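Local coordinates for protein putative cell surface hydrolase (Lactobacillus plantarum, PDB 3LP5) that is of unknown specific function but probably hydrolyses a substrate at the cell surface, as a member of the alpha/beta-hydrolase superfamily, at residues W83-F88 with L120-K125; N98-L103 with L110-F115; S14-R19 with L103-G108; S150-L155 with V188-Y193. All blocks are in the same frame, centred on the assembly; numbering follows the deposited sequence.

From the N terminus, 14-19 is the first segment to be used: interaction 3 brings the start of helix 17-30 back to the strand-to-helix turn at 103-108, in a fold whose mostly parallel sheet is flanked by helices. Before that loop closes, helix 74-92 opens interaction 1, which ends on 120-125, so the two cross. Interaction 2, between strand 99-105 and helix 107-118, falls wholly within the span of interaction 1 and touches it; it also crosses interaction 3, with which it shares Leu-103. Interaction 4 follows in series, joining helix 150-157 to the turn and start of helix 191-195, and reaches interaction 2 through Leu-155.

Interaction 1 (W83-F88 with L120-K125); sequences WLNTAF and LKESPK
Phe-88 turns one edge of its ring to the segment 120-125, with Ser-123 OG close to the ring plane and 3.7 Å from Phe-88 CE2. Leu-120 comes to the same corner: its CD1 methyl lies 3.9 Å from Phe-88 CE2 and equally near CZ, approaching obliquely. One helical turn earlier, Asn-85 supplies the polar half of the contact. Its ND2 gives a nearly straight hydrogen bond to Glu-122 OE1 (3.2 Å, 167° at the hydrogen). The acceptor lies close to the amide plane of Asn-85, whereas the amide reaches OE1 from well above the carboxylate plane, and the two planes stand 63° apart. The other end of the amide is used as well: a water donates to Asn-85 OD1 at 2.8 Å and accepts from Ser-123 OG at 2.6 Å, which should limit the rotation of the amide. Three residues apart, Asn-85 and Phe-88 face the same side of the helix; CG of Asn-85, anti to the backbone N (chi1 -168°), extends the amide toward Glu-122. Glu-122 also has a weak, long ion pair with Lys-89. The contact joins helix 74-92 to the loop, beginning with a 3-10 segment, that follows helix 107-118 and leads into strand 127-134; Phe-115 of helix 107-118 and Phe-100 of strand 99-105 meet the Phe-88 ring, while Ala-87 packs on strands 37-42 and 62-67.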
loop_
_atom_site.group_PDB
_atom_site.type_symbol
_atom_site.label_atom_id
_atom_site.label_comp_id
_atom_site.label_asym_id
_atom_site.label_seq_id
_atom_site.Cartn_x
_atom_site.Cartn_y
_atom_site.Cartn_z
ATOM N N TRP A 83 11.505 8.004 6.241
ATOM C CA TRP A 83 10.430 8.634 6.992
ATOM C C TRP A 83 9.342 7.645 7.465
ATOM O O TRP A 83 8.791 7.762 8.593
ATOM C CB TRP A 83 9.799 9.777 6.146
ATOM C CG TRP A 83 10.769 10.957 5.933
ATOM C CD1 TRP A 83 11.663 11.445 6.821
ATOM C CD2 TRP A 83 10.846 11.803 4.764
ATOM N NE1 TRP A 83 12.375 12.521 6.251
ATOM C CE2 TRP A 83 11.871 12.761 4.994
ATOM C CE3 TRP A 83 10.127 11.856 3.540
ATOM C CZ2 TRP A 83 12.231 13.726 4.020
ATOM C CZ3 TRP A 83 10.512 12.795 2.561
ATOM C CH2 TRP A 83 11.515 13.739 2.818
ATOM N N LEU A 84 8.998 6.677 6.614
ATOM C CA LEU A 84 8.010 5.640 7.008
ATOM C C LEU A 84 8.494 4.863 8.223
ATOM O O LEU A 84 7.743 4.580 9.182
ATOM C CB LEU A 84 7.769 4.642 5.853
ATOM C CG LEU A 84 6.751 3.486 6.165
ATOM C CD1 LEU A 84 5.429 3.976 6.822
ATOM C CD2 LEU A 84 6.390 2.739 4.888
ATOM N N ASN A 85 9.763 4.484 8.190
ATOM C CA ASN A 85 10.386 3.800 9.316
ATOM C C ASN A 85 10.405 4.729 10.544
ATOM O O ASN A 85 10.113 4.280 11.679
ATOM C CB ASN A 85 11.808 3.443 8.902
ATOM C CG ASN A 85 12.485 2.486 9.865
ATOM O OD1 ASN A 85 11.840 1.788 10.663
ATOM N ND2 ASN A 85 13.795 2.477 9.817
ATOM N N THR A 86 10.686 6.029 10.331
ATOM C CA THR A 86 10.583 6.963 11.458
ATOM C C THR A 86 9.182 6.970 12.063
ATOM O O THR A 86 9.045 6.979 13.240
ATOM C CB THR A 86 10.965 8.409 11.015
ATOM O OG1 THR A 86 12.291 8.350 10.501
ATOM C CG2 THR A 86 10.926 9.421 12.194
ATOM N N ALA A 87 8.131 6.979 11.238
ATOM C CA ALA A 87 6.804 7.067 11.744
ATOM C C ALA A 87 6.438 5.708 12.367
ATOM O O ALA A 87 5.842 5.628 13.425
ATOM C CB ALA A 87 5.802 7.452 10.599
ATOM N N PHE A 88 6.845 4.637 11.720
ATOM C CA PHE A 88 6.513 3.311 12.209
ATOM C C PHE A 88 7.122 3.146 13.593
ATOM O O PHE A 88 6.477 2.681 14.512
ATOM C CB PHE A 88 7.067 2.257 11.234
ATOM C CG PHE A 88 6.648 0.869 11.545
ATOM C CD1 PHE A 88 5.379 0.418 11.153
ATOM C CD2 PHE A 88 7.511 0.007 12.200
ATOM C CE1 PHE A 88 4.960 -0.906 11.397
ATOM C CE2 PHE A 88 7.101 -1.315 12.495
ATOM C CZ PHE A 88 5.807 -1.775 12.078
ATOM N N LEU A 120 11.970 -2.998 8.250
ATOM C CA LEU A 120 11.069 -3.655 9.230
ATOM C C LEU A 120 11.840 -4.562 10.238
ATOM O O LEU A 120 11.479 -4.605 11.440
ATOM C CB LEU A 120 9.921 -4.411 8.531
ATOM C CG LEU A 120 9.047 -5.266 9.463
ATOM C CD1 LEU A 120 8.231 -4.367 10.365
ATOM C CD2 LEU A 120 8.167 -6.254 8.711
ATOM N N LYS A 121 12.880 -5.263 9.778
ATOM C CA LYS A 121 13.761 -6.037 10.695
ATOM C C LYS A 121 14.291 -5.210 11.894
ATOM O O LYS A 121 14.822 -5.793 12.793
ATOM C CB LYS A 121 14.954 -6.628 9.949
ATOM C CG LYS A 121 15.944 -5.549 9.455
ATOM C CD LYS A 121 17.085 -6.220 8.720
ATOM C CE LYS A 121 17.680 -5.362 7.605
ATOM N NZ LYS A 121 19.081 -5.796 7.513
ATOM N N GLU A 122 14.154 -3.878 11.912
ATOM C CA GLU A 122 14.621 -3.092 13.068
ATOM C C GLU A 122 13.619 -3.125 14.189
ATOM O O GLU A 122 13.980 -2.755 15.295
ATOM C CB GLU A 122 14.920 -1.611 12.727
ATOM C CG GLU A 122 16.059 -1.406 11.700
ATOM C CD GLU A 122 16.227 0.053 11.221
ATOM O OE1 GLU A 122 15.739 1.014 11.867
ATOM O OE2 GLU A 122 16.889 0.235 10.181
ATOM N N SER A 123 12.363 -3.526 13.901
ATOM C CA SER A 123 11.332 -3.730 14.930
ATOM C C SER A 123 10.993 -5.220 14.888
ATOM O O SER A 123 9.914 -5.596 14.405
ATOM C CB SER A 123 10.063 -2.913 14.636
ATOM O OG SER A 123 10.361 -1.619 14.174
ATOM N N PRO A 124 11.921 -6.078 15.360
ATOM C CA PRO A 124 11.792 -7.489 15.003
ATOM C C PRO A 124 10.588 -8.209 15.658
ATOM O O PRO A 124 10.221 -9.292 15.208
ATOM C CB PRO A 124 13.148 -8.109 15.448
ATOM C CG PRO A 124 13.707 -7.190 16.501
ATOM C CD PRO A 124 13.124 -5.787 16.181
ATOM N N LYS A 125 9.968 -7.616 16.682
ATOM C CA LYS A 125 8.801 -8.242 17.323
ATOM C C LYS A 125 7.458 -7.903 16.627
ATOM O O LYS A 125 6.415 -8.370 17.060
ATOM C CB LYS A 125 8.698 -7.835 18.811
ATOM C CG LYS A 125 9.899 -8.205 19.809
ATOM C CD LYS A 125 10.810 -9.349 19.288
ATOM C CE LYS A 125 10.251 -10.753 19.600
ATOM N NZ LYS A 125 10.260 -10.962 21.085
HETATM O O HOH W 1 11.225 -0.711 11.873
#

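Interaction 2 (N98-L103 with L110-F115)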
loop_
_atom_site.group_PDB
_atom_site.type_symbol
_atom_site.label_atom_id
_atom_site.label_comp_id
_atom_site.label_asym_id
_atom_site.label_seq_id
_atom_site.Cartn_x
_atom_site.Cartn_y
_atom_site.Cartn_z
ATOM N N ASN A 98 1.583 -6.181 17.661
ATOM C CA ASN A 98 2.690 -6.954 17.111
ATOM C C ASN A 98 2.414 -7.555 15.747
ATOM O O ASN A 98 3.197 -8.343 15.259
ATOM C CB ASN A 98 3.295 -7.944 18.120
ATOM C CG ASN A 98 2.366 -9.090 18.413
ATOM O OD1 ASN A 98 1.267 -9.181 17.844
ATOM N ND2 ASN A 98 2.786 -9.979 19.305
ATOM N N HIS A 99 1.313 -7.139 15.145
ATOM C CA HIS A 99 0.851 -7.612 13.836
ATOM C C HIS A 99 0.222 -6.373 13.171
ATOM O O HIS A 99 -0.368 -5.541 13.897
ATOM C CB HIS A 99 -0.221 -8.743 13.977
ATOM C CG HIS A 99 0.360 -10.112 14.201
ATOM N ND1 HIS A 99 0.541 -10.656 15.465
ATOM C CD2 HIS A 99 0.800 -11.054 13.324
ATOM C CE1 HIS A 99 1.072 -11.867 15.352
ATOM N NE2 HIS A 99 1.231 -12.135 14.063
ATOM N N PHE A 100 0.377 -6.211 11.845
ATOM C CA PHE A 100 -0.318 -5.124 11.140
ATOM C C PHE A 100 -0.568 -5.498 9.668
ATOM O O PHE A 100 -0.050 -6.509 9.161
ATOM C CB PHE A 100 0.468 -3.776 11.239
ATOM C CG PHE A 100 1.768 -3.779 10.484
ATOM C CD1 PHE A 100 1.878 -3.149 9.287
ATOM C CD2 PHE A 100 2.893 -4.445 11.005
ATOM C CE1 PHE A 100 3.087 -3.128 8.566
ATOM C CE2 PHE A 100 4.133 -4.469 10.279
ATOM C CZ PHE A 100 4.236 -3.808 9.071
ATOM N N TYR A 101 -1.447 -4.742 9.021
ATOM C CA TYR A 101 -1.649 -4.828 7.591
ATOM C C TYR A 101 -1.243 -3.500 6.928
ATOM O O TYR A 101 -1.335 -2.396 7.510
ATOM C CB TYR A 101 -3.108 -5.130 7.265
ATOM C CG TYR A 101 -3.718 -6.134 8.209
ATOM C CD1 TYR A 101 -3.586 -7.475 7.958
ATOM C CD2 TYR A 101 -4.318 -5.733 9.408
ATOM C CE1 TYR A 101 -4.107 -8.408 8.787
ATOM C CE2 TYR A 101 -4.849 -6.681 10.288
ATOM C CZ TYR A 101 -4.738 -8.027 9.957
ATOM O OH TYR A 101 -5.250 -9.032 10.762
ATOM N N ALA A 102 -0.845 -3.608 5.681
ATOM C CA ALA A 102 -0.347 -2.430 4.987
ATOM C C ALA A 102 -1.080 -2.225 3.678
ATOM O O ALA A 102 -1.326 -3.192 2.949
ATOM C CB ALA A 102 1.157 -2.592 4.757
ATOM N N LEU A 103 -1.453 -0.954 3.397
ATOM C CA LEU A 103 -1.987 -0.567 2.121
ATOM C C LEU A 103 -1.063 0.506 1.551
ATOM O O LEU A 103 -0.797 1.515 2.222
ATOM C CB LEU A 103 -3.400 0.011 2.241
ATOM C CG LEU A 103 -4.051 0.493 0.940
ATOM C CD1 LEU A 103 -4.440 -0.609 0.003
ATOM C CD2 LEU A 103 -5.324 1.339 1.150
ATOM N N LEU A 110 5.586 1.207 -3.372
ATOM C CA LEU A 110 7.052 1.165 -3.424
ATOM C C LEU A 110 7.703 1.559 -2.097
ATOM O O LEU A 110 8.712 0.923 -1.616
ATOM C CB LEU A 110 7.586 2.144 -4.520
ATOM C CG LEU A 110 6.865 2.183 -5.868
ATOM C CD1 LEU A 110 7.712 2.971 -6.925
ATOM C CD2 LEU A 110 6.608 0.751 -6.326
ATOM N N ILE A 111 7.197 2.636 -1.523
ATOM C CA ILE A 111 7.643 3.032 -0.157
ATOM C C ILE A 111 7.498 1.877 0.845
ATOM O O ILE A 111 8.490 1.496 1.526
ATOM C CB ILE A 111 6.948 4.284 0.308
ATOM C CG1 ILE A 111 7.232 5.407 -0.677
ATOM C CG2 ILE A 111 7.412 4.646 1.794
ATOM C CD1 ILE A 111 6.210 6.633 -0.626
ATOM N N TRP A 112 6.309 1.262 0.893
ATOM C CA TRP A 112 6.096 0.077 1.750
ATOM C C TRP A 112 7.082 -1.010 1.387
ATOM O O TRP A 112 7.675 -1.614 2.278
ATOM C CB TRP A 112 4.667 -0.564 1.639
ATOM C CG TRP A 112 3.732 -0.088 2.610
ATOM C CD1 TRP A 112 2.560 0.634 2.357
ATOM C CD2 TRP A 112 3.855 -0.163 4.044
ATOM N NE1 TRP A 112 1.936 0.936 3.552
ATOM C CE2 TRP A 112 2.729 0.505 4.593
ATOM C CE3 TRP A 112 4.785 -0.772 4.918
ATOM C CZ2 TRP A 112 2.507 0.594 5.989
ATOM C CZ3 TRP A 112 4.571 -0.665 6.320
ATOM C CH2 TRP A 112 3.441 0.015 6.829
ATOM N N THR A 113 7.292 -1.249 0.084
ATOM C CA THR A 113 8.135 -2.408 -0.241
ATOM C C THR A 113 9.559 -2.245 0.263
ATOM O O THR A 113 10.204 -3.195 0.704
ATOM C CB THR A 113 8.186 -2.679 -1.801
ATOM O OG1 THR A 113 6.853 -2.928 -2.273
ATOM C CG2 THR A 113 9.004 -3.900 -2.101
ATOM N N LEU A 114 10.105 -1.058 0.046
ATOM C CA LEU A 114 11.466 -0.784 0.386
ATOM C C LEU A 114 11.578 -0.856 1.947
ATOM O O LEU A 114 12.507 -1.450 2.487
ATOM C CB LEU A 114 11.874 0.589 -0.211
ATOM C CG LEU A 114 13.356 0.932 -0.086
ATOM C CD1 LEU A 114 14.229 -0.105 -0.781
ATOM C CD2 LEU A 114 13.642 2.358 -0.640
ATOM N N PHE A 115 10.629 -0.255 2.652
ATOM C CA PHE A 115 10.597 -0.342 4.121
ATOM C C PHE A 115 10.599 -1.824 4.561
ATOM O O PHE A 115 11.364 -2.183 5.468
ATOM C CB PHE A 115 9.362 0.365 4.662
ATOM C CG PHE A 115 9.063 0.044 6.101
ATOM C CD1 PHE A 115 9.710 0.727 7.122
ATOM C CD2 PHE A 115 8.180 -0.970 6.425
ATOM C CE1 PHE A 115 9.469 0.408 8.467
ATOM C CE2 PHE A 115 7.969 -1.328 7.775
ATOM C CZ PHE A 115 8.604 -0.627 8.769
#
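Trp-112 presents one face of its indole to the strand 99-103, and Ala-102 sits squarely over it. The methyl CB is 3.6 Å from the centroid of the six-membered ring and only 16° off its normal, a CH-pi contact in which a small side chain lets the large ring come down close to the strand. Phe-100, two residues earlier on the same side of the strand, meets the far end of the indole. Its CE1 is 3.6 Å from Trp-112 CH2; the planes are 30° apart, near parallel, but the two six-membered rings are slid apart, with centroids 5.7 Å from each other and little overlap. At the opposite end of the indole, Trp-112 NE1 gives a weak, bent hydrogen bond to Leu-103 O at 3.1 Å. Ile-8 and Val-10 of the adjacent strand 7-10 also touch the Trp-112 side chain. Strand 99-105 and helix 107-118 are the first two elements of a beta-alpha-beta unit, and their contact is chiefly apolar: dispersion between the rings and the methyl probably dominates, while the single weak bond gives the buried indole N-H a partner.

Interaction 3 (S14-R19 with L103-G108); sequences SASQNR and LGHSNG
His-105 has the most surface buried, its imidazole reaching toward the start of helix 17-30. The edge of the ring meets Ser-16: CE1 lies 3.5 Å from Ser-16 O, which is near the ring plane, and 3.6 Å from Ser-16 CB. A water joins the pair, 2.6 Å from His-105 ND1 and 2.8 Å from Ser-16 OG; that hydroxyl is also bonded to Ser-13 O. Arg-19 adds its aliphatic part, with CD 3.4 Å from His-105 NE2. The arginine chain, bent at chi3 (-65°), crosses the imidazole at about a right angle, the guanidinium plane 67° from the ring plane, and NH2 goes on to bond Thr-212 O. Replacing His-105 with alanine would probably leave the bridging water without its ring partner and open a gap beside Ser-16 CB and Arg-19 CD. Ser-106, whose CB is 3.8 Å from Ser-16 OG, stands at the strand-to-helix turn with positive phi (59°). Together with Gly-104 and Gly-108 it matches the GxSxG nucleophile elbow of alpha/beta hydrolases and is probably the nucleophile. Chemically, packing and one shared water, with no direct hydrogen bond, connect the presumed nucleophile and its neighbour His-105 to the N-terminal end of helix 17-30.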
loop_
_atom_site.group_PDB
_atom_site.type_symbol
_atom_site.label_atom_id
_atom_site.label_comp_id
_atom_site.label_asym_id
_atom_site.label_seq_id
_atom_site.Cartn_x
_atom_site.Cartn_y
_atom_site.Cartn_z
ATOM N N SER A 14 0.839 13.919 -5.084
ATOM C CA SER A 14 -0.386 14.692 -4.989
ATOM C C SER A 14 -1.420 14.496 -6.119
ATOM O O SER A 14 -2.617 14.649 -5.864
ATOM C CB SER A 14 -0.149 16.178 -4.655
ATOM O OG SER A 14 0.390 16.859 -5.750
ATOM N N ALA A 15 -0.964 14.158 -7.332
ATOM C CA ALA A 15 -1.872 13.799 -8.445
ATOM C C ALA A 15 -2.862 12.689 -8.042
ATOM O O ALA A 15 -4.008 12.687 -8.469
ATOM C CB ALA A 15 -1.075 13.372 -9.700
ATOM N N SER A 16 -2.436 11.777 -7.190
ATOM C CA SER A 16 -3.287 10.656 -6.834
ATOM C C SER A 16 -3.961 10.825 -5.451
ATOM O O SER A 16 -4.715 9.910 -4.992
ATOM C CB SER A 16 -2.469 9.333 -6.956
ATOM O OG SER A 16 -1.379 9.298 -6.047
ATOM N N GLN A 17 -3.780 12.009 -4.830
ATOM C CA GLN A 17 -4.378 12.311 -3.492
ATOM C C GLN A 17 -5.933 12.241 -3.418
ATOM O O GLN A 17 -6.482 11.721 -2.439
ATOM C CB GLN A 17 -3.874 13.645 -2.887
ATOM C CG GLN A 17 -4.029 13.786 -1.354
ATOM C CD GLN A 17 -3.235 12.707 -0.601
ATOM O OE1 GLN A 17 -2.019 12.532 -0.823
ATOM N NE2 GLN A 17 -3.932 11.937 0.258
ATOM N N ASN A 18 -6.627 12.796 -4.406
ATOM C CA ASN A 18 -8.091 12.748 -4.422
ATOM C C ASN A 18 -8.608 11.290 -4.362
ATOM O O ASN A 18 -9.526 10.986 -3.553
ATOM C CB ASN A 18 -8.694 13.510 -5.635
ATOM C CG ASN A 18 -8.930 15.037 -5.353
ATOM O OD1 ASN A 18 -9.108 15.867 -6.298
ATOM N ND2 ASN A 18 -8.954 15.403 -4.069
ATOM N N ARG A 19 -8.027 10.406 -5.201
ATOM C CA ARG A 19 -8.381 8.997 -5.176
ATOM C C ARG A 19 -8.157 8.408 -3.782
ATOM O O ARG A 19 -9.067 7.796 -3.194
ATOM C CB ARG A 19 -7.619 8.174 -6.214
ATOM C CG ARG A 19 -8.189 6.775 -6.290
ATOM C CD ARG A 19 -7.282 5.748 -6.967
ATOM N NE ARG A 19 -7.041 6.019 -8.386
ATOM C CZ ARG A 19 -7.792 5.548 -9.368
ATOM N NH1 ARG A 19 -8.865 4.790 -9.130
ATOM N NH2 ARG A 19 -7.489 5.845 -10.602
ATOM N N LEU A 103 -1.453 -0.954 3.397
ATOM C CA LEU A 103 -1.987 -0.567 2.121
ATOM C C LEU A 103 -1.063 0.506 1.551
ATOM O O LEU A 103 -0.797 1.515 2.222
ATOM C CB LEU A 103 -3.400 0.011 2.241
ATOM C CG LEU A 103 -4.051 0.493 0.940
ATOM C CD1 LEU A 103 -4.440 -0.609 0.003
ATOM C CD2 LEU A 103 -5.324 1.339 1.150
ATOM N N GLY A 104 -0.613 0.322 0.314
ATOM C CA GLY A 104 0.219 1.322 -0.392
ATOM C C GLY A 104 -0.448 1.747 -1.688
ATOM O O GLY A 104 -0.687 0.924 -2.602
ATOM N N HIS A 105 -0.766 3.034 -1.802
ATOM C CA HIS A 105 -1.376 3.503 -3.027
ATOM C C HIS A 105 -0.321 4.161 -3.887
ATOM O O HIS A 105 0.442 5.002 -3.419
ATOM C CB HIS A 105 -2.532 4.486 -2.740
ATOM C CG HIS A 105 -3.188 4.998 -3.982
ATOM N ND1 HIS A 105 -3.533 6.317 -4.152
ATOM C CD2 HIS A 105 -3.542 4.366 -5.134
ATOM C CE1 HIS A 105 -4.070 6.487 -5.350
ATOM N NE2 HIS A 105 -4.088 5.315 -5.970
ATOM N N SER A 106 -0.259 3.757 -5.153
ATOM C CA SER A 106 0.640 4.421 -6.102
ATOM C C SER A 106 2.078 4.296 -5.553
ATOM O O SER A 106 2.460 3.208 -5.181
ATOM C CB SER A 106 0.170 5.881 -6.320
ATOM O OG SER A 106 1.104 6.638 -7.095
ATOM N N ASN A 107 2.860 5.372 -5.455
ATOM C CA ASN A 107 4.216 5.264 -4.872
ATOM C C ASN A 107 4.210 4.711 -3.457
ATOM O O ASN A 107 5.203 4.165 -2.969
ATOM C CB ASN A 107 4.863 6.634 -4.832
ATOM C CG ASN A 107 5.263 7.150 -6.214
ATOM O OD1 ASN A 107 5.263 6.435 -7.179
ATOM N ND2 ASN A 107 5.575 8.429 -6.286
ATOM N N GLY A 108 3.098 4.833 -2.762
ATOM C CA GLY A 108 3.011 4.246 -1.409
ATOM C C GLY A 108 3.365 2.758 -1.403
ATOM O O GLY A 108 3.947 2.233 -0.427
HETATM O O HOH W 2 -2.099 8.429 -3.490
#

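Interaction 4 (S150-L155 with V188-Y193)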
loop_
_atom_site.group_PDB
_atom_site.type_symbol
_atom_site.label_atom_id
_atom_site.label_comp_id
_atom_site.label_asym_id
_atom_site.label_seq_id
_atom_site.Cartn_x
_atom_site.Cartn_y
_atom_site.Cartn_z
ATOM N N SER A 150 16.598 2.244 -12.148
ATOM C CA SER A 150 17.385 2.304 -10.939
ATOM C C SER A 150 16.495 1.962 -9.724
ATOM O O SER A 150 16.926 1.219 -8.829
ATOM C CB SER A 150 17.975 3.717 -10.796
ATOM O OG SER A 150 18.962 3.660 -9.793
ATOM N N MET A 151 15.276 2.523 -9.706
ATOM C CA MET A 151 14.264 2.196 -8.692
ATOM C C MET A 151 14.033 0.698 -8.611
ATOM O O MET A 151 14.172 0.111 -7.553
ATOM C CB MET A 151 12.913 2.945 -8.932
ATOM C CG MET A 151 11.786 2.672 -7.875
ATOM S SD MET A 151 12.071 3.663 -6.362
ATOM C CE MET A 151 13.103 2.633 -5.344
ATOM N N PHE A 152 13.698 0.070 -9.731
ATOM C CA PHE A 152 13.418 -1.348 -9.671
ATOM C C PHE A 152 14.693 -2.133 -9.251
ATOM O O PHE A 152 14.601 -3.107 -8.528
ATOM C CB PHE A 152 13.012 -1.859 -11.050
ATOM C CG PHE A 152 12.828 -3.365 -11.085
ATOM C CD1 PHE A 152 11.726 -3.957 -10.477
ATOM C CD2 PHE A 152 13.808 -4.179 -11.653
ATOM C CE1 PHE A 152 11.547 -5.346 -10.490
ATOM C CE2 PHE A 152 13.654 -5.564 -11.653
ATOM C CZ PHE A 152 12.502 -6.148 -11.058
ATOM N N LYS A 153 15.861 -1.697 -9.689
ATOM C CA LYS A 153 17.144 -2.386 -9.335
ATOM C C LYS A 153 17.287 -2.440 -7.817
ATOM O O LYS A 153 17.686 -3.473 -7.284
ATOM C CB LYS A 153 18.345 -1.671 -9.970
ATOM C CG LYS A 153 18.461 -2.001 -11.501
ATOM C CD LYS A 153 19.714 -1.316 -12.132
ATOM C CE LYS A 153 19.650 -1.306 -13.657
ATOM N NZ LYS A 153 20.828 -0.555 -14.238
ATOM N N GLU A 154 16.898 -1.369 -7.128
ATOM C CA GLU A 154 17.035 -1.335 -5.695
ATOM C C GLU A 154 15.964 -2.225 -5.052
ATOM O O GLU A 154 16.294 -3.007 -4.193
ATOM C CB GLU A 154 16.949 0.109 -5.158
ATOM C CG GLU A 154 17.069 0.184 -3.611
ATOM C CD GLU A 154 16.863 1.565 -2.994
ATOM O OE1 GLU A 154 16.159 2.458 -3.558
ATOM O OE2 GLU A 154 17.346 1.749 -1.880
ATOM N N LEU A 155 14.703 -2.146 -5.471
ATOM C CA LEU A 155 13.673 -3.077 -4.930
ATOM C C LEU A 155 13.987 -4.549 -5.221
ATOM O O LEU A 155 13.676 -5.404 -4.397
ATOM C CB LEU A 155 12.296 -2.786 -5.473
ATOM C CG LEU A 155 11.832 -1.339 -5.253
ATOM C CD1 LEU A 155 10.542 -1.033 -6.031
ATOM C CD2 LEU A 155 11.520 -1.194 -3.736
ATOM N N VAL A 188 3.944 -1.468 -13.458
ATOM C CA VAL A 188 3.250 -2.116 -12.316
ATOM C C VAL A 188 3.530 -3.612 -12.322
ATOM O O VAL A 188 3.709 -4.199 -11.279
ATOM C CB VAL A 188 1.746 -1.872 -12.389
ATOM C CG1 VAL A 188 1.001 -2.509 -11.165
ATOM C CG2 VAL A 188 1.501 -0.377 -12.401
ATOM N N ASN A 189 3.597 -4.204 -13.514
ATOM C CA ASN A 189 3.795 -5.633 -13.653
ATOM C C ASN A 189 5.178 -6.131 -13.162
ATOM O O ASN A 189 5.318 -7.300 -12.880
ATOM C CB ASN A 189 3.595 -6.033 -15.116
ATOM C CG ASN A 189 3.399 -7.530 -15.279
ATOM O OD1 ASN A 189 2.605 -8.158 -14.563
ATOM N ND2 ASN A 189 4.142 -8.118 -16.193
ATOM N N TYR A 190 6.167 -5.247 -13.028
ATOM C CA TYR A 190 7.481 -5.656 -12.484
ATOM C C TYR A 190 7.389 -6.085 -10.996
ATOM O O TYR A 190 8.281 -6.734 -10.446
ATOM C CB TYR A 190 8.516 -4.528 -12.652
ATOM C CG TYR A 190 9.191 -4.465 -14.003
ATOM C CD1 TYR A 190 8.451 -4.298 -15.162
ATOM C CD2 TYR A 190 10.612 -4.430 -14.102
ATOM C CE1 TYR A 190 9.111 -4.202 -16.425
ATOM C CE2 TYR A 190 11.257 -4.314 -15.324
ATOM C CZ TYR A 190 10.505 -4.200 -16.481
ATOM O OH TYR A 190 11.162 -4.040 -17.698
ATOM N N GLY A 191 6.272 -5.745 -10.371
ATOM C CA GLY A 191 5.923 -6.219 -8.993
ATOM C C GLY A 191 6.150 -7.729 -8.832
ATOM O O GLY A 191 6.721 -8.166 -7.803
ATOM N N LYS A 192 5.745 -8.525 -9.823
ATOM C CA LYS A 192 5.839 -9.978 -9.692
ATOM C C LYS A 192 7.288 -10.470 -9.580
ATOM O O LYS A 192 7.551 -11.488 -8.928
ATOM C CB LYS A 192 5.137 -10.660 -10.841
ATOM C CG LYS A 192 5.964 -10.577 -12.102
ATOM C CD LYS A 192 5.224 -10.915 -13.454
ATOM C CE LYS A 192 4.135 -11.922 -13.316
ATOM N NZ LYS A 192 3.858 -12.582 -14.680
ATOM N N TYR A 193 8.257 -9.754 -10.172
ATOM C CA TYR A 193 9.677 -10.140 -10.025
ATOM C C TYR A 193 10.232 -9.932 -8.624
ATOM O O TYR A 193 11.157 -10.637 -8.206
ATOM C CB TYR A 193 10.594 -9.391 -11.045
ATOM C CG TYR A 193 10.085 -9.465 -12.453
ATOM C CD1 TYR A 193 9.833 -10.697 -13.052
ATOM C CD2 TYR A 193 9.804 -8.302 -13.167
ATOM C CE1 TYR A 193 9.329 -10.776 -14.333
ATOM C CE2 TYR A 193 9.325 -8.370 -14.462
ATOM C CZ TYR A 193 9.081 -9.613 -15.032
ATOM O OH TYR A 193 8.577 -9.703 -16.313
#
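A T-shaped aromatic pair joins helix 150-157 to the type I turn from Val-188 to Gly-191, which leads into helix 191-195. Phe-152 offers a face and Tyr-190 an edge: the planes stand 88° apart, the centroids are separated by 5.1 Å, and Tyr-190 CD2 lies over the middle of the phenylalanine ring, 3.8 Å from Phe-152 CD1. Phe-152 CE1 is 3.5 Å from Tyr-190 O and 3.8 Å from Tyr-190 CB, while Tyr-193 CB comes up near the ring plane, 3.8 Å from Phe-152 CZ. With CG anti to the backbone N (chi1 175°), the ring is directed at the turn, its face against Tyr-190 and its rim against Tyr-193 CB. Tyr-193 lies in turn against a face of Tyr-190. A serine in place of Phe-152 would probably take away the face on which Tyr-190 rests, leaving a gap beside that ring and Tyr-193 CB. Tyr-156 also meets the Phe-152 ring, and Tyr-190 OH makes a weak hydrogen bond to Ser-144 O. The arrangement is an aromatic cluster built round one T-shaped pair, between a short helix and the turn that starts another, packing together excursions between strands of an alpha/beta-hydrolase fold.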